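Local atomic coordinates of trichothecene 3-O-acetyltransferase (Gibberella zeae, PDB entry 2RKV), a protein that catalyses transfer of an acetyl group from acetyl-coenzyme A to the 3-hydroxyl of trichothecene mycotoxins such as T-2 toxin, as a member of the BAHD acyltransferase superfamily. Residues Y20-L25 and R401-E406; I116-T121 and L138-F143; A166-L171 and W386-G391; K193-Y198 and M299-N304. All blocks are in the same frame, centred on the assembly; numbering follows the deposited sequence.

Interactions 1 and 2 both reach the five-stranded mixed sheet, with centres about 9 Å apart, and they touch through Gln22 and Arg119 and through Arg402 and Thr121. Interaction 3 lies about 17 Å from the centre of interaction 1 and 16 Å from that of interaction 2, joining helix 161-176 to the 386-391 loop. Interaction 4, at the surface, meets interaction 3 through Arg169 and Asn304 but neither of the first two. Along the chain, interaction 1 spans the other three and interaction 4 falls within the span of interaction 3. Interactions 1 and 3 thus bring residues from the late part of this BAHD acyltransferase back onto the sheet and helix of the early part.

Interaction 1: residues Y20-L25 and R401-E406; sequences YTQISL and RRPIFE
Arg402 NH1 serves two carbonyl oxygens at once, donating to Gln22 OE1 at 2.8 Å and to its own neighbour's backbone oxygen, Pro403 O, also at 2.8 Å. The setting is the edge of the five-stranded mixed sheet, where strand 399-401, from late in the chain, pairs antiparallel with strand 20-28. That pairing is made by Ser24 and Arg401, a hydrogen-bonded pair: Ser24 N donates to Arg401 O at 2.8 Å and Arg401 N returns a bond to Ser24 O at 2.9 Å. Beyond Arg401 the partner chain leaves the strand, and side chains take over.

Arg402 leaves with CG anti to its backbone N (chi1 -158°) and bends at chi2, which brings the guanidinium across Gln22 at a slant. The amide of Gln22 and the guanidinium are turned 48° against each other, so they meet at NH1 without stacking. One guanidinium face has Phe405 CE2 lying 3.5 Å above its plane, and the opposite face looks onto Gln22 O. That buried carbonyl has no hydrogen-bond partner, and the positive charge beneath it may ease the cost. Thr121 OG1 takes a bond from Arg402 NH2, while Gln22 NE2 is bound by Arg119 O and Glu113 OE1, so both flat groups are held at more than one end. Thr21, on the same strand, packs on His156, a residue of the T-2 toxin pocket.

Pro403 fits between the side chains of Gln22 and Ser24: its CD lies 3.7 Å from Gln22 CB, and its CG sits 3.3 Å from Ser24 OG, whose hydrogen-bond partner is Thr151 OG1.

Interaction 2: residues I116-T121 and L138-F143; sequences IAPRKT and LLQLNF
Ile116 and Asn142 meet nearly at right angles, the CG2 methyl of Ile116 lying 3.7 Å from Asn142 CG. The loop leaving helix 113-116 runs roughly antiparallel to strand 137-144 and covers one face of it, the face carrying Leu138, Gln140 and Asn142. Pro118 is the centre of the contact. Its ring slides past both Leu138 and Gln140 in the opposite sense to their side chains, with Pro118 CG 3.6 Å from Leu138 CB. Next along the loop, Arg119 crosses Leu138 at a slant, its CB 3.8 Å from Leu138 CD1, while its guanidinium goes on to Pro133 O.

Gln140 is extended, CG anti to the backbone N (chi1 -173°), which carries its amide across the backbone of residues 116 to 118. There Gln140 NE2 donates to Asn142 OD1 at 2.9 Å in a nearly straight bond (171°), on a lone pair and in the plane of both amides. Asn142 ND2 in turn gives a bond to Ile116 O at 2.9 Å and another to Ile149 O. A water accepts from Gln140 NE2 and donates to Ala117 O.

The chain of bonds settles both amide flips: Asn142 must turn its nitrogen to the two backbone carbonyls and its oxygen to Gln140, which leaves Gln140 OE1 against Pro118, where the backbone nitrogen has no hydrogen to give.

Interaction 3: residues A166-L171 and W386-G391; sequences AVIRLL and WDYDFG
Tyr388 lays one face of its ring against the backbone of helix 161-176, and the CA of Arg169 makes a CH-pi contact there, 4.0 Å from the ring centroid and 18° off the normal. Most of the apolar contacts come from the next ring, Phe390, which turns its edge to the helix: Ile168 CG2 lies in the ring plane, 3.5 Å from Phe390 CZ, and Leu171 CG is 4.1 Å from Phe390 CE2. Ile168 CG2 points anti to its own backbone N, and from there it also reaches Tyr388 CD2, at 3.9 Å.

The polar contact is at the end of the tyrosine. In one of its two modelled conformers, Arg169 bends at chi3 so that NH2 donates to Tyr388 OH at 2.7 Å. Asp165 binds both partners, its OD1 to the hydroxyl and its OD2 in a salt bridge to that guanidinium.

Residues 389-391 begin the counterpart of the BAHD DFGWG motif. Asp389 OD1 accepts from Gly391 N in an Asx turn and also holds Arg176. Phe390 then reaches Leu25 and Tyr27 of strand 20-28 and Leu150 of strand 147-155, while Leu171 packs on helix 35-52, placing the contact between helices and sheet.

Interaction 4: residues K193-Y198 and M299-N304; sequences KTIVPY and MGVSNN
Met299 comes up to the Pro197 ring at one corner, its SD 4.1 Å from Pro197 CD, the two side chains sliding past each other in opposite directions. The aromatic ring nearby, Tyr198, looks elsewhere: the Val196 carbonyl oxygen sits 3.8 Å above one of its faces, offset toward the rim, and the ring also stacks with His355.

Everything that crosses between residues 193-198 and 299-304 is apolar or van der Waals; no hydrogen bond joins them. Met299 CG lies 3.6 Å from Ile195 O; the bend at chi2 (61°) then places SD by Pro197 and the CG1 methyl of Val196, the latter 4.2 Å from the sulfur. Beside it, Ile195 and Val301 cross at about a right angle. Ile195 CG1 leaves anti to the backbone N and meets Val301 CG2 at 3.8 Å, and its terminal CD1 touches both valine methyls.

Two turns shape the 299-304 loop. Gly300 ends helix 296-299 in a Schellman motif with positive phi, which sends the chain on to Val301; then Ser302 OG accepts from Asn304 N at 2.9 Å, an ST turn, and also bonds Glu183.

This is a surface contact joining two loops, one following helix 182-187 and the other leading to strand 310-318. Helix 340-356 lies against both: Val196 packs on Arg348 and Ala351, and Met299 on Arg344. Arg348 also binds Pro197 O and Tyr198 O, while Asn304 OD1 receives Arg169 NH1 from helix 161-176.

Interaction 1: residues Y20-L25 and R401-E406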
# COMPACT_ATOMS: atom_id res chain seq x y z
N TYR A 20 -7.26 -5.00 4.87
CA TYR A 20 -6.15 -5.86 4.48
C TYR A 20 -5.47 -5.35 3.22
O TYR A 20 -6.14 -5.09 2.20
CB TYR A 20 -6.61 -7.30 4.28
CG TYR A 20 -6.70 -8.06 5.58
CD1 TYR A 20 -7.83 -7.98 6.39
CD2 TYR A 20 -5.63 -8.86 6.01
CE1 TYR A 20 -7.90 -8.68 7.60
CE2 TYR A 20 -5.70 -9.57 7.21
CZ TYR A 20 -6.83 -9.47 8.00
OH TYR A 20 -6.88 -10.16 9.19
N THR A 21 -4.15 -5.21 3.27
CA THR A 21 -3.35 -4.88 2.09
C THR A 21 -3.02 -6.16 1.32
O THR A 21 -2.45 -7.09 1.90
CB THR A 21 -2.02 -4.20 2.47
OG1 THR A 21 -2.29 -3.02 3.24
CG2 THR A 21 -1.21 -3.83 1.21
N GLN A 22 -3.37 -6.19 0.03
CA GLN A 22 -3.10 -7.36 -0.82
C GLN A 22 -2.03 -7.05 -1.86
O GLN A 22 -1.95 -5.95 -2.38
CB GLN A 22 -4.36 -7.80 -1.57
CG GLN A 22 -5.60 -7.97 -0.71
CD GLN A 22 -6.87 -7.90 -1.53
OE1 GLN A 22 -6.92 -7.20 -2.55
NE2 GLN A 22 -7.91 -8.61 -1.10
N ILE A 23 -1.20 -8.05 -2.16
CA ILE A 23 -0.28 -7.96 -3.29
C ILE A 23 -0.17 -9.36 -3.89
O ILE A 23 -0.19 -10.36 -3.16
CB ILE A 23 1.11 -7.38 -2.87
CG1 ILE A 23 2.00 -7.05 -4.08
CG2 ILE A 23 1.81 -8.31 -1.85
CD1 ILE A 23 1.55 -5.83 -4.89
N SER A 24 -0.10 -9.42 -5.22
CA SER A 24 0.04 -10.69 -5.94
C SER A 24 1.32 -10.73 -6.74
O SER A 24 1.70 -9.74 -7.38
CB SER A 24 -1.16 -10.93 -6.88
OG SER A 24 -2.38 -10.95 -6.15
N LEU A 25 1.97 -11.90 -6.70
CA LEU A 25 3.17 -12.18 -7.47
C LEU A 25 2.84 -13.32 -8.44
O LEU A 25 2.33 -14.36 -8.03
CB LEU A 25 4.32 -12.58 -6.52
CG LEU A 25 5.01 -11.48 -5.69
CD1 LEU A 25 4.06 -10.75 -4.76
CD2 LEU A 25 6.21 -12.04 -4.91
N ARG A 401 1.58 -7.28 -8.89
CA ARG A 401 0.40 -6.44 -9.07
C ARG A 401 -0.55 -6.49 -7.88
O ARG A 401 -0.73 -7.55 -7.25
CB ARG A 401 -0.38 -6.85 -10.33
CG ARG A 401 0.41 -6.88 -11.64
CD ARG A 401 0.88 -5.48 -12.06
NE ARG A 401 0.66 -5.27 -13.49
CZ ARG A 401 1.47 -4.60 -14.30
NH1 ARG A 401 2.62 -4.08 -13.86
NH2 ARG A 401 1.15 -4.46 -15.59
N ARG A 402 -1.18 -5.36 -7.58
CA ARG A 402 -2.22 -5.32 -6.57
C ARG A 402 -3.54 -5.84 -7.13
O ARG A 402 -3.98 -5.40 -8.21
CB ARG A 402 -2.43 -3.90 -6.04
CG ARG A 402 -3.08 -3.93 -4.68
CD ARG A 402 -4.07 -2.81 -4.38
NE ARG A 402 -4.50 -2.95 -2.99
CZ ARG A 402 -5.38 -3.86 -2.57
NH1 ARG A 402 -5.97 -4.70 -3.42
NH2 ARG A 402 -5.69 -3.94 -1.27
N PRO A 403 -4.20 -6.77 -6.41
CA PRO A 403 -5.56 -7.16 -6.80
C PRO A 403 -6.57 -6.01 -6.91
O PRO A 403 -6.52 -5.04 -6.14
CB PRO A 403 -5.99 -8.13 -5.68
CG PRO A 403 -4.68 -8.76 -5.27
CD PRO A 403 -3.74 -7.55 -5.25
N ILE A 404 -7.48 -6.14 -7.86
CA ILE A 404 -8.61 -5.23 -7.97
C ILE A 404 -9.60 -5.48 -6.82
O ILE A 404 -9.81 -6.62 -6.39
CB ILE A 404 -9.31 -5.34 -9.35
CG1 ILE A 404 -10.19 -4.12 -9.63
CG2 ILE A 404 -10.08 -6.66 -9.49
CD1 ILE A 404 -10.59 -3.98 -11.10
N PHE A 405 -10.18 -4.40 -6.32
CA PHE A 405 -11.26 -4.47 -5.35
C PHE A 405 -12.27 -3.37 -5.67
O PHE A 405 -12.27 -2.86 -6.80
CB PHE A 405 -10.73 -4.42 -3.90
CG PHE A 405 -9.98 -3.16 -3.52
CD1 PHE A 405 -10.52 -2.26 -2.60
CD2 PHE A 405 -8.70 -2.89 -4.03
CE1 PHE A 405 -9.83 -1.10 -2.21
CE2 PHE A 405 -7.99 -1.73 -3.65
CZ PHE A 405 -8.57 -0.84 -2.73
N GLU A 406 -13.15 -3.04 -4.73
CA GLU A 406 -14.15 -2.00 -4.98
C GLU A 406 -13.44 -0.71 -5.38
O GLU A 406 -12.40 -0.37 -4.82
CB GLU A 406 -15.03 -1.76 -3.75
CG GLU A 406 -16.04 -2.88 -3.46
CD GLU A 406 -15.44 -4.07 -2.70
OE1 GLU A 406 -14.25 -4.00 -2.29
OE2 GLU A 406 -16.17 -5.07 -2.52

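Interaction 2: residues I116-T121 and L138-F143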
# COMPACT_ATOMS: atom_id res chain seq x y z
N ILE A 116 -8.49 -14.65 -6.40
CA ILE A 116 -7.07 -14.95 -6.14
C ILE A 116 -6.51 -14.48 -4.78
O ILE A 116 -5.34 -14.74 -4.47
CB ILE A 116 -6.14 -14.53 -7.34
CG1 ILE A 116 -6.32 -13.05 -7.72
CG2 ILE A 116 -6.42 -15.40 -8.59
CD1 ILE A 116 -5.87 -12.05 -6.68
N ALA A 117 -7.35 -13.84 -3.97
CA ALA A 117 -6.96 -13.41 -2.61
C ALA A 117 -7.72 -14.21 -1.54
O ALA A 117 -8.87 -14.60 -1.76
CB ALA A 117 -7.18 -11.91 -2.42
N PRO A 118 -7.08 -14.44 -0.37
CA PRO A 118 -7.71 -15.21 0.71
C PRO A 118 -8.74 -14.44 1.54
O PRO A 118 -9.51 -15.05 2.30
CB PRO A 118 -6.51 -15.61 1.59
CG PRO A 118 -5.54 -14.50 1.40
CD PRO A 118 -5.71 -14.01 -0.02
N ARG A 119 -8.75 -13.12 1.40
CA ARG A 119 -9.69 -12.26 2.13
C ARG A 119 -9.80 -10.93 1.38
O ARG A 119 -8.83 -10.50 0.76
CB ARG A 119 -9.20 -12.02 3.57
CG ARG A 119 -10.07 -11.06 4.37
CD ARG A 119 -9.88 -11.25 5.86
NE ARG A 119 -10.63 -10.28 6.65
CZ ARG A 119 -10.89 -10.41 7.95
NH1 ARG A 119 -11.56 -9.47 8.60
NH2 ARG A 119 -10.49 -11.50 8.60
N LYS A 120 -10.96 -10.30 1.45
CA LYS A 120 -11.15 -9.01 0.78
C LYS A 120 -10.35 -7.89 1.45
O LYS A 120 -10.02 -7.97 2.63
CB LYS A 120 -12.64 -8.65 0.72
CG LYS A 120 -13.43 -9.52 -0.25
CD LYS A 120 -14.93 -9.26 -0.16
CE LYS A 120 -15.28 -7.84 -0.59
NZ LYS A 120 -15.04 -7.61 -2.04
N THR A 121 -10.04 -6.86 0.67
CA THR A 121 -9.37 -5.67 1.16
C THR A 121 -10.21 -4.94 2.22
O THR A 121 -9.70 -4.55 3.28
CB THR A 121 -9.06 -4.71 0.00
OG1 THR A 121 -8.11 -5.31 -0.88
CG2 THR A 121 -8.51 -3.39 0.53
N LEU A 138 -2.33 -13.58 5.70
CA LEU A 138 -3.03 -14.67 5.02
C LEU A 138 -2.43 -14.83 3.64
O LEU A 138 -2.06 -13.85 3.01
CB LEU A 138 -4.53 -14.37 4.89
CG LEU A 138 -5.38 -14.34 6.17
CD1 LEU A 138 -6.74 -13.73 5.88
CD2 LEU A 138 -5.54 -15.73 6.76
N LEU A 139 -2.33 -16.08 3.18
CA LEU A 139 -1.70 -16.37 1.88
C LEU A 139 -2.62 -17.20 0.99
O LEU A 139 -3.45 -17.96 1.48
CB LEU A 139 -0.38 -17.12 2.12
CG LEU A 139 0.50 -16.26 3.03
CD1 LEU A 139 0.68 -16.87 4.42
CD2 LEU A 139 1.81 -15.85 2.37
N GLN A 140 -2.48 -17.04 -0.32
CA GLN A 140 -3.20 -17.87 -1.28
C GLN A 140 -2.27 -18.23 -2.43
O GLN A 140 -1.62 -17.36 -3.02
CB GLN A 140 -4.47 -17.17 -1.78
CG GLN A 140 -5.36 -18.07 -2.66
CD GLN A 140 -6.83 -17.69 -2.58
OE1 GLN A 140 -7.37 -17.50 -1.49
NE2 GLN A 140 -7.48 -17.59 -3.74
N LEU A 141 -2.19 -19.53 -2.72
CA LEU A 141 -1.48 -20.03 -3.88
C LEU A 141 -2.53 -20.41 -4.91
O LEU A 141 -3.34 -21.29 -4.65
CB LEU A 141 -0.66 -21.28 -3.54
CG LEU A 141 0.56 -21.07 -2.64
CD1 LEU A 141 1.16 -22.41 -2.19
CD2 LEU A 141 1.62 -20.22 -3.35
N ASN A 142 -2.51 -19.74 -6.06
CA ASN A 142 -3.48 -19.99 -7.13
C ASN A 142 -2.78 -20.65 -8.31
O ASN A 142 -1.89 -20.04 -8.91
CB ASN A 142 -4.11 -18.68 -7.59
CG ASN A 142 -4.75 -17.91 -6.46
OD1 ASN A 142 -5.89 -18.18 -6.07
ND2 ASN A 142 -4.02 -16.92 -5.93
N PHE A 143 -3.16 -21.88 -8.65
CA PHE A 143 -2.65 -22.50 -9.87
C PHE A 143 -3.45 -21.97 -11.05
O PHE A 143 -4.68 -22.08 -11.06
CB PHE A 143 -2.79 -24.03 -9.88
CG PHE A 143 -2.32 -24.73 -8.63
CD1 PHE A 143 -1.38 -24.17 -7.76
CD2 PHE A 143 -2.82 -25.99 -8.35
CE1 PHE A 143 -0.96 -24.86 -6.63
CE2 PHE A 143 -2.40 -26.70 -7.23
CZ PHE A 143 -1.48 -26.12 -6.36
O HOH W 1 -10.23 -16.22 -3.43

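Interaction 3: residues A166-L171 and W386-G391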
# COMPACT_ATOMS: atom_id res chain seq x y z
N ALA A 166 8.84 -6.66 4.47
CA ALA A 166 9.84 -7.23 5.38
C ALA A 166 9.46 -8.66 5.79
O ALA A 166 10.30 -9.56 5.78
CB ALA A 166 10.02 -6.34 6.60
N VAL A 167 8.17 -8.85 6.09
CA VAL A 167 7.63 -10.17 6.47
C VAL A 167 7.75 -11.16 5.30
O VAL A 167 8.23 -12.30 5.47
CB VAL A 167 6.16 -10.03 6.97
CG1 VAL A 167 5.49 -11.40 7.15
CG2 VAL A 167 6.14 -9.26 8.30
N ILE A 168 7.34 -10.71 4.11
CA ILE A 168 7.37 -11.55 2.91
C ILE A 168 8.81 -11.96 2.54
O ILE A 168 9.07 -13.11 2.19
CB ILE A 168 6.63 -10.89 1.72
CG1 ILE A 168 5.16 -10.65 2.08
CG2 ILE A 168 6.75 -11.76 0.45
CD1 ILE A 168 4.39 -9.82 1.07
N ARG A 169 9.73 -11.00 2.65
CA ARG A 169 11.15 -11.24 2.40
C ARG A 169 11.67 -12.38 3.28
O ARG A 169 12.38 -13.27 2.79
CB ARG A 169 11.94 -9.95 2.65
CG ARG A 169 13.45 -10.05 2.52
CD ARG A 169 14.06 -8.68 2.23
NE ARG A 169 13.78 -7.70 3.28
CZ ARG A 169 12.96 -6.65 3.15
NH1 ARG A 169 12.80 -5.81 4.16
NH2 ARG A 169 12.31 -6.42 2.01
N LEU A 170 11.34 -12.34 4.56
CA LEU A 170 11.77 -13.39 5.49
C LEU A 170 11.05 -14.70 5.21
O LEU A 170 11.63 -15.79 5.36
CB LEU A 170 11.58 -12.97 6.94
CG LEU A 170 12.48 -11.83 7.44
CD1 LEU A 170 12.42 -11.75 8.96
CD2 LEU A 170 13.94 -12.02 6.98
N LEU A 171 9.79 -14.62 4.79
CA LEU A 171 9.09 -15.84 4.39
C LEU A 171 9.84 -16.49 3.22
O LEU A 171 10.01 -17.71 3.19
CB LEU A 171 7.63 -15.57 4.03
CG LEU A 171 6.86 -16.72 3.38
CD1 LEU A 171 6.87 -17.99 4.26
CD2 LEU A 171 5.43 -16.29 3.05
N TRP A 386 9.98 -7.92 -6.21
CA TRP A 386 10.48 -8.49 -7.47
C TRP A 386 11.68 -9.44 -7.30
O TRP A 386 12.05 -10.17 -8.24
CB TRP A 386 10.87 -7.38 -8.45
CG TRP A 386 9.74 -6.69 -9.13
CD1 TRP A 386 9.10 -5.55 -8.71
CD2 TRP A 386 9.13 -7.05 -10.38
NE1 TRP A 386 8.12 -5.20 -9.61
CE2 TRP A 386 8.12 -6.10 -10.65
CE3 TRP A 386 9.35 -8.10 -11.30
CZ2 TRP A 386 7.33 -6.15 -11.80
CZ3 TRP A 386 8.56 -8.15 -12.44
CH2 TRP A 386 7.56 -7.19 -12.68
N ASP A 387 12.29 -9.44 -6.12
CA ASP A 387 13.50 -10.22 -5.90
C ASP A 387 13.28 -11.59 -5.26
O ASP A 387 14.22 -12.38 -5.15
CB ASP A 387 14.50 -9.43 -5.06
CG ASP A 387 15.92 -9.89 -5.28
OD1 ASP A 387 16.32 -10.10 -6.44
OD2 ASP A 387 16.65 -10.03 -4.27
N TYR A 388 12.04 -11.89 -4.85
CA TYR A 388 11.79 -13.11 -4.05
C TYR A 388 11.35 -14.30 -4.90
O TYR A 388 10.44 -14.17 -5.72
CB TYR A 388 10.79 -12.88 -2.91
CG TYR A 388 10.99 -11.57 -2.14
CD1 TYR A 388 12.27 -11.04 -1.95
CD2 TYR A 388 9.90 -10.88 -1.63
CE1 TYR A 388 12.45 -9.82 -1.28
CE2 TYR A 388 10.06 -9.67 -0.96
CZ TYR A 388 11.34 -9.15 -0.78
OH TYR A 388 11.51 -7.95 -0.12
N ASP A 389 11.98 -15.46 -4.67
CA ASP A 389 11.68 -16.68 -5.43
C ASP A 389 11.05 -17.77 -4.55
O ASP A 389 10.55 -18.76 -5.06
CB ASP A 389 12.94 -17.22 -6.11
CG ASP A 389 14.04 -17.53 -5.11
OD1 ASP A 389 13.95 -18.55 -4.42
OD2 ASP A 389 15.02 -16.75 -5.03
N PHE A 390 11.12 -17.58 -3.24
CA PHE A 390 10.53 -18.54 -2.28
C PHE A 390 11.02 -19.99 -2.42
O PHE A 390 10.32 -20.92 -2.02
CB PHE A 390 9.00 -18.49 -2.32
CG PHE A 390 8.44 -17.13 -2.03
CD1 PHE A 390 8.19 -16.24 -3.07
CD2 PHE A 390 8.18 -16.74 -0.71
CE1 PHE A 390 7.68 -14.95 -2.80
CE2 PHE A 390 7.68 -15.47 -0.43
CZ PHE A 390 7.43 -14.57 -1.48
N GLY A 391 12.21 -20.19 -2.99
CA GLY A 391 12.75 -21.54 -3.19
C GLY A 391 11.88 -22.42 -4.08
O GLY A 391 11.98 -23.65 -4.05

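Interaction 4: residues K193-Y198 and M299-N304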
# COMPACT_ATOMS: atom_id res chain seq x y z
N LYS A 193 4.88 -0.45 20.89
CA LYS A 193 4.13 0.60 21.58
C LYS A 193 4.99 1.79 22.00
O LYS A 193 4.47 2.85 22.33
CB LYS A 193 3.35 0.05 22.78
CG LYS A 193 4.20 -0.41 23.95
CD LYS A 193 3.35 -1.01 25.08
CE LYS A 193 2.58 0.03 25.87
NZ LYS A 193 1.74 -0.59 26.96
N THR A 194 6.31 1.62 21.96
CA THR A 194 7.24 2.69 22.36
C THR A 194 8.08 3.20 21.19
O THR A 194 8.93 4.07 21.37
CB THR A 194 8.18 2.22 23.48
OG1 THR A 194 8.93 1.09 23.03
CG2 THR A 194 7.38 1.86 24.75
N ILE A 195 7.83 2.68 19.98
CA ILE A 195 8.73 2.95 18.85
C ILE A 195 8.65 4.40 18.31
O ILE A 195 9.58 4.87 17.65
CB ILE A 195 8.56 1.90 17.71
CG1 ILE A 195 9.89 1.74 16.96
CG2 ILE A 195 7.36 2.23 16.79
CD1 ILE A 195 10.00 0.49 16.10
N VAL A 196 7.54 5.08 18.60
CA VAL A 196 7.41 6.51 18.33
C VAL A 196 7.37 7.23 19.68
O VAL A 196 6.36 7.15 20.39
CB VAL A 196 6.14 6.84 17.51
CG1 VAL A 196 6.06 8.35 17.23
CG2 VAL A 196 6.10 6.07 16.19
N PRO A 197 8.46 7.91 20.05
CA PRO A 197 8.48 8.64 21.32
C PRO A 197 7.44 9.75 21.32
O PRO A 197 7.33 10.51 20.36
CB PRO A 197 9.89 9.23 21.36
CG PRO A 197 10.70 8.42 20.40
CD PRO A 197 9.74 8.02 19.32
N TYR A 198 6.66 9.83 22.40
CA TYR A 198 5.57 10.80 22.46
C TYR A 198 6.06 12.21 22.76
O TYR A 198 7.15 12.40 23.30
CB TYR A 198 4.51 10.38 23.47
CG TYR A 198 3.87 9.04 23.18
CD1 TYR A 198 3.84 8.04 24.15
CD2 TYR A 198 3.30 8.77 21.94
CE1 TYR A 198 3.26 6.80 23.90
CE2 TYR A 198 2.72 7.54 21.66
CZ TYR A 198 2.70 6.56 22.64
OH TYR A 198 2.13 5.35 22.39
N MET A 299 12.31 8.27 11.84
CA MET A 299 12.28 7.79 13.22
C MET A 299 13.55 7.03 13.61
O MET A 299 13.71 6.63 14.77
CB MET A 299 11.03 6.92 13.43
CG MET A 299 10.40 7.01 14.82
SD MET A 299 9.81 8.66 15.30
CE MET A 299 9.04 9.27 13.82
N GLY A 300 14.44 6.82 12.64
CA GLY A 300 15.67 6.06 12.86
C GLY A 300 15.42 4.57 13.05
O GLY A 300 16.18 3.89 13.75
N VAL A 301 14.37 4.07 12.41
CA VAL A 301 13.97 2.66 12.55
C VAL A 301 14.40 1.86 11.32
O VAL A 301 14.38 2.37 10.20
CB VAL A 301 12.43 2.55 12.79
CG1 VAL A 301 11.95 1.09 12.75
CG2 VAL A 301 12.05 3.20 14.13
N SER A 302 14.81 0.61 11.55
CA SER A 302 15.25 -0.29 10.49
C SER A 302 14.19 -0.48 9.40
O SER A 302 13.01 -0.58 9.70
CB SER A 302 15.58 -1.65 11.10
OG SER A 302 15.77 -2.63 10.11
N ASN A 303 14.64 -0.54 8.15
CA ASN A 303 13.77 -0.90 7.03
C ASN A 303 13.13 -2.28 7.23
O ASN A 303 12.11 -2.60 6.61
CB ASN A 303 14.57 -0.88 5.73
CG ASN A 303 13.70 -1.08 4.50
OD1 ASN A 303 12.79 -0.28 4.24
ND2 ASN A 303 13.96 -2.14 3.75
N ASN A 304 13.74 -3.09 8.10
CA ASN A 304 13.23 -4.42 8.38
C ASN A 304 12.17 -4.47 9.48
O ASN A 304 11.67 -5.55 9.80
CB ASN A 304 14.38 -5.40 8.68
CG ASN A 304 15.23 -5.68 7.46
OD1 ASN A 304 14.72 -5.69 6.33
ND2 ASN A 304 16.53 -5.88 7.67